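Local atomic coordinates of siroheme decarboxylase (PDB entry 4CH7), a protein that catalyses the decarboxylation of siroheme to didecarboxysiroheme, a step in the biosynthesis of heme d1. Residues His52-Leu62 and Ile175-Leu185; Ile253-Tyr263 and Asn274-Lys282. All blocks are in the same frame, centred on the assembly; numbering follows the deposited sequence.

Interaction 1 of 2, residues His52-Leu62 and Ile175-Leu185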
loop_
_atom_site.group_PDB
_atom_site.type_symbol
_atom_site.label_atom_id
_atom_site.label_comp_id
_atom_site.label_asym_id
_atom_site.label_seq_id
_atom_site.Cartn_x
_atom_site.Cartn_y
_atom_site.Cartn_z
ATOM N N HIS A 52 -0.590 -1.580 14.985
ATOM C CA HIS A 52 -1.904 -1.991 14.539
ATOM C C HIS A 52 -1.961 -3.496 14.370
ATOM O O HIS A 52 -0.948 -4.191 14.490
ATOM C CB HIS A 52 -2.223 -1.303 13.212
ATOM C CG HIS A 52 -3.656 -0.893 13.071
ATOM N ND1 HIS A 52 -4.484 -1.417 12.105
ATOM C CD2 HIS A 52 -4.400 -0.009 13.771
ATOM C CE1 HIS A 52 -5.681 -0.873 12.213
ATOM N NE2 HIS A 52 -5.659 -0.013 13.219
ATOM N N ILE A 53 -3.164 -3.984 14.099
ATOM C CA ILE A 53 -3.407 -5.385 13.811
ATOM C C ILE A 53 -4.704 -5.432 13.016
ATOM O O ILE A 53 -5.740 -4.948 13.474
ATOM C CB ILE A 53 -3.484 -6.220 15.107
ATOM C CG1 ILE A 53 -3.964 -7.641 14.819
ATOM C CG2 ILE A 53 -4.361 -5.538 16.153
ATOM C CD1 ILE A 53 -3.535 -8.618 15.889
ATOM N N ALA A 54 -4.639 -5.979 11.807
ATOM C CA ALA A 54 -5.734 -5.816 10.861
ATOM C C ALA A 54 -5.669 -6.831 9.738
ATOM O O ALA A 54 -4.621 -7.431 9.495
ATOM C CB ALA A 54 -5.712 -4.403 10.282
ATOM N N PRO A 55 -6.804 -7.037 9.055
ATOM C CA PRO A 55 -6.794 -7.814 7.816
ATOM C C PRO A 55 -6.004 -7.079 6.746
ATOM O O PRO A 55 -6.011 -5.847 6.729
ATOM C CB PRO A 55 -8.271 -7.846 7.418
ATOM C CG PRO A 55 -9.022 -7.657 8.701
ATOM C CD PRO A 55 -8.173 -6.714 9.502
ATOM N N ILE A 56 -5.326 -7.819 5.876
ATOM C CA ILE A 56 -4.677 -7.216 4.718
ATOM C C ILE A 56 -5.378 -7.716 3.460
ATOM O O ILE A 56 -5.373 -8.913 3.169
ATOM C CB ILE A 56 -3.155 -7.514 4.661
ATOM C CG1 ILE A 56 -2.386 -6.624 5.640
ATOM C CG2 ILE A 56 -2.612 -7.268 3.265
ATOM C CD1 ILE A 56 -2.485 -7.046 7.087
ATOM N N TYR A 57 -6.000 -6.796 2.729
ATOM C CA TYR A 57 -6.729 -7.146 1.515
ATOM C C TYR A 57 -5.893 -6.838 0.278
ATOM O O TYR A 57 -5.135 -5.867 0.268
ATOM C CB TYR A 57 -8.060 -6.393 1.452
ATOM C CG TYR A 57 -9.091 -6.881 2.447
ATOM C CD1 TYR A 57 -9.875 -7.989 2.169
ATOM C CD2 TYR A 57 -9.284 -6.230 3.659
ATOM C CE1 TYR A 57 -10.817 -8.443 3.067
ATOM C CE2 TYR A 57 -10.227 -6.679 4.568
ATOM C CZ TYR A 57 -10.990 -7.785 4.263
ATOM O OH TYR A 57 -11.931 -8.239 5.158
ATOM N N ASP A 58 -6.023 -7.664 -0.756
ATOM C CA ASP A 58 -5.317 -7.415 -2.008
ATOM C C ASP A 58 -6.057 -6.352 -2.814
ATOM O O ASP A 58 -7.215 -6.542 -3.185
ATOM C CB ASP A 58 -5.175 -8.705 -2.816
ATOM C CG ASP A 58 -4.380 -8.508 -4.090
ATOM O OD1 ASP A 58 -4.955 -8.014 -5.079
ATOM O OD2 ASP A 58 -3.183 -8.858 -4.103
ATOM N N SER A 59 -5.379 -5.238 -3.074
ATOM C CA SER A 59 -5.978 -4.081 -3.742
ATOM C C SER A 59 -6.708 -4.420 -5.043
ATOM O O SER A 59 -7.885 -4.093 -5.199
ATOM C CB SER A 59 -4.911 -3.014 -3.998
ATOM O OG SER A 59 -5.449 -1.896 -4.677
ATOM N N ARG A 60 -6.016 -5.073 -5.972
ATOM C CA ARG A 60 -6.603 -5.373 -7.276
ATOM C C ARG A 60 -7.669 -6.472 -7.225
ATOM O O ARG A 60 -8.605 -6.470 -8.027
ATOM C CB ARG A 60 -5.523 -5.700 -8.315
ATOM C CG ARG A 60 -4.533 -6.782 -7.907
ATOM C CD ARG A 60 -3.678 -7.214 -9.091
ATOM N NE ARG A 60 -4.488 -7.793 -10.157
ATOM C CZ ARG A 60 -4.785 -9.085 -10.252
ATOM N NH1 ARG A 60 -4.334 -9.940 -9.343
ATOM N NH2 ARG A 60 -5.532 -9.524 -11.254
ATOM N N LEU A 61 -7.528 -7.403 -6.287
ATOM C CA LEU A 61 -8.511 -8.474 -6.128
ATOM C C LEU A 61 -9.813 -7.942 -5.524
ATOM O O LEU A 61 -10.865 -8.574 -5.637
ATOM C CB LEU A 61 -7.932 -9.629 -5.307
ATOM C CG LEU A 61 -6.855 -10.413 -6.060
ATOM C CD1 LEU A 61 -6.187 -11.467 -5.196
ATOM C CD2 LEU A 61 -7.454 -11.046 -7.301
ATOM N N LEU A 62 -9.729 -6.773 -4.895
ATOM C CA LEU A 62 -10.917 -6.055 -4.448
ATOM C C LEU A 62 -11.598 -5.405 -5.647
ATOM O O LEU A 62 -12.787 -5.081 -5.601
ATOM C CB LEU A 62 -10.553 -4.982 -3.418
ATOM C CG LEU A 62 -10.065 -5.444 -2.045
ATOM C CD1 LEU A 62 -9.643 -4.268 -1.178
ATOM C CD2 LEU A 62 -11.138 -6.254 -1.350
ATOM N N ILE A 175 -18.469 -6.367 3.940
ATOM C CA ILE A 175 -17.563 -7.180 4.749
ATOM C C ILE A 175 -16.180 -6.536 4.826
ATOM O O ILE A 175 -15.662 -6.293 5.915
ATOM C CB ILE A 175 -17.437 -8.615 4.191
ATOM C CG1 ILE A 175 -18.715 -9.413 4.455
ATOM C CG2 ILE A 175 -16.248 -9.331 4.809
ATOM C CD1 ILE A 175 -18.680 -10.826 3.900
ATOM N N VAL A 176 -15.591 -6.262 3.663
ATOM C CA VAL A 176 -14.310 -5.563 3.586
ATOM C C VAL A 176 -14.386 -4.202 4.276
ATOM O O VAL A 176 -13.481 -3.826 5.023
ATOM C CB VAL A 176 -13.858 -5.380 2.123
ATOM C CG1 VAL A 176 -12.637 -4.482 2.048
ATOM C CG2 VAL A 176 -13.560 -6.726 1.488
ATOM N N SER A 177 -15.479 -3.484 4.033
ATOM C CA SER A 177 -15.686 -2.148 4.589
ATOM C C SER A 177 -15.555 -2.088 6.112
ATOM O O SER A 177 -14.850 -1.230 6.648
ATOM C CB SER A 177 -17.053 -1.608 4.165
ATOM O OG SER A 177 -17.354 -0.401 4.838
ATOM N N ILE A 178 -16.222 -3.009 6.803
ATOM C CA ILE A 178 -16.274 -2.977 8.262
ATOM C C ILE A 178 -15.162 -3.773 8.953
ATOM O O ILE A 178 -14.920 -3.591 10.146
ATOM C CB ILE A 178 -17.636 -3.469 8.801
ATOM C CG1 ILE A 178 -17.717 -4.997 8.763
ATOM C CG2 ILE A 178 -18.789 -2.842 8.024
ATOM C CD1 ILE A 178 -18.672 -5.570 9.785
ATOM N N THR A 179 -14.491 -4.653 8.211
ATOM C CA THR A 179 -13.436 -5.494 8.786
ATOM C C THR A 179 -12.026 -4.934 8.585
ATOM O O THR A 179 -11.099 -5.324 9.290
ATOM C CB THR A 179 -13.474 -6.935 8.224
ATOM O OG1 THR A 179 -13.359 -6.909 6.794
ATOM C CG2 THR A 179 -14.759 -7.638 8.624
ATOM N N GLN A 180 -11.875 -4.017 7.633
ATOM C CA GLN A 180 -10.558 -3.512 7.234
ATOM C C GLN A 180 -9.783 -2.784 8.338
ATOM O O GLN A 180 -8.557 -2.683 8.270
ATOM C CB GLN A 180 -10.680 -2.608 6.000
ATOM C CG GLN A 180 -11.572 -1.382 6.200
ATOM C CD GLN A 180 -11.716 -0.546 4.940
ATOM O OE1 GLN A 180 -10.766 -0.387 4.174
ATOM N NE2 GLN A 180 -12.909 -0.005 4.722
ATOM N N GLY A 181 -10.490 -2.290 9.350
ATOM C CA GLY A 181 -9.862 -1.508 10.405
ATOM C C GLY A 181 -9.151 -2.327 11.465
ATOM O O GLY A 181 -8.756 -3.464 11.215
ATOM N N SER A 182 -8.983 -1.740 12.648
ATOM C CA SER A 182 -8.312 -2.410 13.760
ATOM C C SER A 182 -9.026 -3.689 14.177
ATOM O O SER A 182 -10.220 -3.671 14.473
ATOM C CB SER A 182 -8.211 -1.474 14.966
ATOM O OG SER A 182 -7.284 -0.429 14.745
ATOM N N PHE A 183 -8.288 -4.795 14.200
ATOM C CA PHE A 183 -8.830 -6.068 14.655
ATOM C C PHE A 183 -9.038 -6.003 16.159
ATOM O O PHE A 183 -8.090 -5.751 16.906
ATOM C CB PHE A 183 -7.874 -7.205 14.302
ATOM C CG PHE A 183 -8.495 -8.572 14.378
ATOM C CD1 PHE A 183 -9.544 -8.922 13.533
ATOM C CD2 PHE A 183 -8.011 -9.519 15.270
ATOM C CE1 PHE A 183 -10.114 -10.183 13.592
ATOM C CE2 PHE A 183 -8.572 -10.783 15.336
ATOM C CZ PHE A 183 -9.625 -11.116 14.491
ATOM N N PRO A 184 -10.286 -6.219 16.606
ATOM C CA PRO A 184 -10.619 -6.136 18.032
ATOM C C PRO A 184 -9.766 -7.084 18.865
ATOM O O PRO A 184 -9.636 -8.258 18.514
ATOM C CB PRO A 184 -12.083 -6.586 18.074
ATOM C CG PRO A 184 -12.618 -6.309 16.698
ATOM C CD PRO A 184 -11.457 -6.569 15.779
ATOM N N LEU A 185 -9.187 -6.580 19.951
ATOM C CA LEU A 185 -8.404 -7.423 20.840
ATOM C C LEU A 185 -9.308 -8.006 21.918
ATOM O O LEU A 185 -9.220 -7.638 23.090
ATOM C CB LEU A 185 -7.238 -6.643 21.449
ATOM C CG LEU A 185 -6.231 -6.103 20.431
ATOM C CD1 LEU A 185 -4.982 -5.562 21.106
ATOM C CD2 LEU A 185 -5.874 -7.175 19.422
#

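Interaction 2 of 2, residues Ile253-Tyr263 and Asn274-Lys282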
loop_
_atom_site.group_PDB
_atom_site.type_symbol
_atom_site.label_atom_id
_atom_site.label_comp_id
_atom_site.label_asym_id
_atom_site.label_seq_id
_atom_site.Cartn_x
_atom_site.Cartn_y
_atom_site.Cartn_z
ATOM N N ILE A 253 19.951 -6.089 -5.441
ATOM C CA ILE A 253 19.626 -4.822 -4.793
ATOM C C ILE A 253 18.981 -5.036 -3.416
ATOM O O ILE A 253 19.257 -4.298 -2.468
ATOM C CB ILE A 253 18.703 -3.968 -5.701
ATOM C CG1 ILE A 253 19.429 -3.580 -6.991
ATOM C CG2 ILE A 253 18.227 -2.719 -4.987
ATOM C CD1 ILE A 253 18.584 -2.769 -7.956
ATOM N N ALA A 254 18.139 -6.060 -3.309
ATOM C CA ALA A 254 17.445 -6.373 -2.062
ATOM C C ALA A 254 18.400 -6.754 -0.931
ATOM O O ALA A 254 18.045 -6.663 0.244
ATOM C CB ALA A 254 16.429 -7.480 -2.286
ATOM N N GLY A 255 19.606 -7.187 -1.288
ATOM C CA GLY A 255 20.584 -7.611 -0.301
ATOM C C GLY A 255 21.270 -6.467 0.423
ATOM O O GLY A 255 21.951 -6.682 1.427
ATOM N N PHE A 256 21.085 -5.249 -0.074
ATOM C CA PHE A 256 21.779 -4.092 0.483
ATOM C C PHE A 256 21.027 -3.401 1.615
ATOM O O PHE A 256 19.806 -3.229 1.551
ATOM C CB PHE A 256 22.085 -3.071 -0.615
ATOM C CG PHE A 256 23.211 -3.470 -1.520
ATOM C CD1 PHE A 256 24.520 -3.144 -1.200
ATOM C CD2 PHE A 256 22.962 -4.163 -2.696
ATOM C CE1 PHE A 256 25.565 -3.508 -2.030
ATOM C CE2 PHE A 256 24.001 -4.532 -3.537
ATOM C CZ PHE A 256 25.305 -4.205 -3.202
ATOM N N LYS A 257 21.768 -3.008 2.648
ATOM C CA LYS A 257 21.246 -2.101 3.663
ATOM C C LYS A 257 20.949 -0.785 2.971
ATOM O O LYS A 257 21.710 -0.351 2.105
ATOM C CB LYS A 257 22.270 -1.876 4.775
ATOM C CG LYS A 257 22.500 -3.082 5.670
ATOM C CD LYS A 257 23.596 -2.799 6.682
ATOM C CE LYS A 257 23.859 -4.010 7.562
ATOM N NZ LYS A 257 25.200 -3.946 8.202
ATOM N N GLY A 258 19.843 -0.152 3.340
ATOM C CA GLY A 258 19.444 1.076 2.682
ATOM C C GLY A 258 18.448 0.831 1.565
ATOM O O GLY A 258 17.964 1.778 0.943
ATOM N N VAL A 259 18.149 -0.439 1.303
ATOM C CA VAL A 259 17.165 -0.803 0.287
ATOM C C VAL A 259 15.955 -1.497 0.907
ATOM O O VAL A 259 16.093 -2.539 1.550
ATOM C CB VAL A 259 17.769 -1.724 -0.790
ATOM C CG1 VAL A 259 16.677 -2.251 -1.711
ATOM C CG2 VAL A 259 18.829 -0.985 -1.585
ATOM N N SER A 260 14.773 -0.919 0.711
ATOM C CA SER A 260 13.535 -1.513 1.204
ATOM C C SER A 260 12.743 -2.163 0.069
ATOM O O SER A 260 13.188 -3.142 -0.530
ATOM C CB SER A 260 12.682 -0.464 1.920
ATOM O OG SER A 260 12.562 0.719 1.150
ATOM N N HIS A 261 11.575 -1.607 -0.229
ATOM C CA HIS A 261 10.687 -2.189 -1.232
ATOM C C HIS A 261 11.218 -2.073 -2.655
ATOM O O HIS A 261 11.805 -1.059 -3.035
ATOM C CB HIS A 261 9.300 -1.554 -1.149
ATOM C CG HIS A 261 8.649 -1.709 0.187
ATOM N ND1 HIS A 261 8.169 -2.917 0.644
ATOM C CD2 HIS A 261 8.395 -0.809 1.166
ATOM C CE1 HIS A 261 7.652 -2.755 1.849
ATOM N NE2 HIS A 261 7.777 -1.484 2.188
ATOM N N CYS A 262 11.000 -3.127 -3.436
ATOM C CA CYS A 262 11.310 -3.104 -4.857
ATOM C C CYS A 262 10.040 -3.357 -5.659
ATOM O O CYS A 262 9.193 -4.162 -5.265
ATOM C CB CYS A 262 12.376 -4.143 -5.206
ATOM S SG CYS A 262 13.993 -3.807 -4.480
ATOM N N TYR A 263 9.903 -2.651 -6.775
ATOM C CA TYR A 263 8.742 -2.803 -7.636
ATOM C C TYR A 263 9.209 -2.966 -9.069
ATOM O O TYR A 263 10.321 -2.564 -9.414
ATOM C CB TYR A 263 7.838 -1.575 -7.541
ATOM C CG TYR A 263 7.440 -1.201 -6.133
ATOM C CD1 TYR A 263 8.247 -0.377 -5.360
ATOM C CD2 TYR A 263 6.253 -1.661 -5.578
ATOM C CE1 TYR A 263 7.890 -0.030 -4.076
ATOM C CE2 TYR A 263 5.888 -1.316 -4.292
ATOM C CZ TYR A 263 6.710 -0.502 -3.546
ATOM O OH TYR A 263 6.353 -0.156 -2.264
ATOM N N ASN A 274 12.040 0.279 -15.644
ATOM C CA ASN A 274 11.165 -0.845 -15.324
ATOM C C ASN A 274 11.411 -1.430 -13.930
ATOM O O ASN A 274 10.625 -2.250 -13.447
ATOM C CB ASN A 274 11.283 -1.941 -16.389
ATOM C CG ASN A 274 12.713 -2.414 -16.591
ATOM O OD1 ASN A 274 13.663 -1.678 -16.338
ATOM N ND2 ASN A 274 12.870 -3.648 -17.060
ATOM N N LEU A 275 12.502 -1.018 -13.287
ATOM C CA LEU A 275 12.784 -1.468 -11.924
ATOM C C LEU A 275 12.827 -0.306 -10.938
ATOM O O LEU A 275 13.605 0.635 -11.102
ATOM C CB LEU A 275 14.086 -2.272 -11.859
ATOM C CG LEU A 275 14.462 -2.814 -10.478
ATOM C CD1 LEU A 275 13.325 -3.621 -9.890
ATOM C CD2 LEU A 275 15.714 -3.659 -10.555
ATOM N N PHE A 276 11.973 -0.382 -9.919
ATOM C CA PHE A 276 11.920 0.633 -8.872
ATOM C C PHE A 276 12.479 0.040 -7.584
ATOM O O PHE A 276 12.151 -1.093 -7.225
ATOM C CB PHE A 276 10.482 1.106 -8.631
ATOM C CG PHE A 276 9.904 1.942 -9.751
ATOM C CD1 PHE A 276 10.354 1.813 -11.062
ATOM C CD2 PHE A 276 8.901 2.864 -9.482
ATOM C CE1 PHE A 276 9.813 2.583 -12.086
ATOM C CE2 PHE A 276 8.356 3.641 -10.497
ATOM C CZ PHE A 276 8.813 3.498 -11.801
ATOM N N ALA A 277 13.328 0.795 -6.896
ATOM C CA ALA A 277 13.879 0.342 -5.621
ATOM C C ALA A 277 13.956 1.482 -4.621
ATOM O O ALA A 277 14.756 2.404 -4.783
ATOM C CB ALA A 277 15.252 -0.286 -5.815
HETATM N N MSE A 278 13.127 1.411 -3.583
HETATM C CA MSE A 278 13.122 2.435 -2.549
HETATM C C MSE A 278 14.430 2.400 -1.776
HETATM O O MSE A 278 14.770 1.394 -1.153
HETATM C CB MSE A 278 11.950 2.237 -1.589
HETATM C CG MSE A 278 10.576 2.228 -2.246
HETATM SE SE MSE A 278 10.252 3.744 -3.419
HETATM C CE MSE A 278 10.574 2.863 -5.116
HETATM N N MSE A 279 15.171 3.500 -1.830
HETATM C CA MSE A 279 16.407 3.609 -1.071
HETATM C C MSE A 279 16.250 4.596 0.079
HETATM O O MSE A 279 15.423 5.512 0.028
HETATM C CB MSE A 279 17.576 4.023 -1.970
HETATM C CG MSE A 279 18.094 2.926 -2.893
HETATM SE SE MSE A 279 19.398 3.600 -4.160
HETATM C CE MSE A 279 19.801 1.958 -5.101
ATOM N N HIS A 280 17.040 4.388 1.124
ATOM C CA HIS A 280 17.109 5.322 2.234
ATOM C C HIS A 280 18.533 5.339 2.759
ATOM O O HIS A 280 19.269 4.360 2.614
ATOM C CB HIS A 280 16.128 4.940 3.349
ATOM C CG HIS A 280 16.293 3.540 3.850
ATOM N ND1 HIS A 280 15.307 2.585 3.731
ATOM C CD2 HIS A 280 17.329 2.932 4.478
ATOM C CE1 HIS A 280 15.729 1.448 4.261
ATOM N NE2 HIS A 280 16.954 1.634 4.718
ATOM N N GLY A 281 18.925 6.460 3.346
ATOM C CA GLY A 281 20.245 6.590 3.929
ATOM C C GLY A 281 20.225 7.714 4.938
ATOM O O GLY A 281 19.191 8.352 5.145
ATOM N N LYS A 282 21.362 7.955 5.576
ATOM C CA LYS A 282 21.475 9.069 6.505
ATOM C C LYS A 282 22.112 10.251 5.784
ATOM O O LYS A 282 22.876 11.022 6.367
ATOM C CB LYS A 282 22.263 8.648 7.746
ATOM C CG LYS A 282 21.544 7.567 8.551
ATOM C CD LYS A 282 22.485 6.769 9.443
ATOM C CE LYS A 282 22.876 7.533 10.694
ATOM N NZ LYS A 282 23.652 6.675 11.634
#

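Interaction 1 of 2, residues His52-Leu62 and Ile175-Leu185
With CG beside its backbone N (chi1 -71°), the ring of Y57 swings from strand 53-57 up against helix 170-179, where V176 and T179 receive it. T179 sets OG1 between its own backbone N and carbonyl carbon (chi1 57°), and from there the hydroxyl serves two bonds. It accepts from Y57 OH, which lies 2.5 Å from T179 OG1 at the ring's edge, and donates to I175 O, an oxygen already bonded to T179 N. V176 lies over one face of the ring: its CG2 is 4.0 Å from the Y57 centroid, a CH-pi contact, and the same methyl also meets L62 CD2 tip to tip. A branched valine suits this spot because one methyl can touch both neighbours. Farther along, P55 lays CG against T179 O, and F183 N donates to I53 O at 2.7 Å, almost straight (170°). I53 then packs CG2 on L185 CD2, 4.0 Å away. Strand 53-57 also pairs antiparallel with strand 217-222, whose L217 touches Y57. Tyrosine thus combines an apolar ring for the core with a hydroxyl that has a fixed mate, in a short chain of hydrogen bonds, Y57 OH to T179 OG1 to I175 O, that pairs both hydroxyls within a buried interface.

Interaction 2 of 2, residues Ile253-Tyr263 and Asn274-Lys282
Y263 and M278, the pair with the most surface buried here, meet at about a right angle: the selenomethionine brings CG to the edge of the tyrosine ring, 4.0 Å from Y263 CE1. M278 turns at chi2 (-51°) and again at chi3, which curls CE back to Y263 CD1; a long unbranched chain can follow the ring in this way. The backbone beneath is pinned by the reciprocal bonds of Y263 and F276, Y263 N to F276 O and F276 N to Y263 O, each 2.8 Å. Strands 259-264 and 275-281 form an antiparallel hairpin of the AsnC-like domain, within the closed barrel, and a beta bulge shifts the register between V259 and C262. At the bulge M278 O accepts both S260 N, at 3.0 Å, and the longer bond from S260 OG, which comes from above the carbonyl plane. G258, third residue of the type II turn from F256 to V259, lies under one face of the H280 ring, its CA 3.3 Å from H280 NE2; its positive phi and the nearby H280 O leave no room for a side chain. Were H280 replaced by an alanine, this glycine would probably lose the ring lying over it, and Y231 its stacking partner. On the sheet face that carries A277, opposite the one carrying Y263, I253 packs CG2 on A277 CB at 3.9 Å.

The two contacts sit on opposite sides of the chain's centre, about 27 Å apart, centre to centre, and share no strand or helix. Interaction 1 is mostly buried and joins strand 53-57 to the end of helix 170-179 and the loop that follows it, so it ties parts far apart in sequence through side chains and few backbone bonds. Interaction 2 is only partly buried and joins neighbouring strands of one hairpin, so main-chain bonds carry it and the side chains add to either sheet face. It probably also lies nearer the active site: the side chain of Y263 is about 7 Å from that of H93, inferred to be an active-site residue, whereas 52-62 with 175-185 lies away from it.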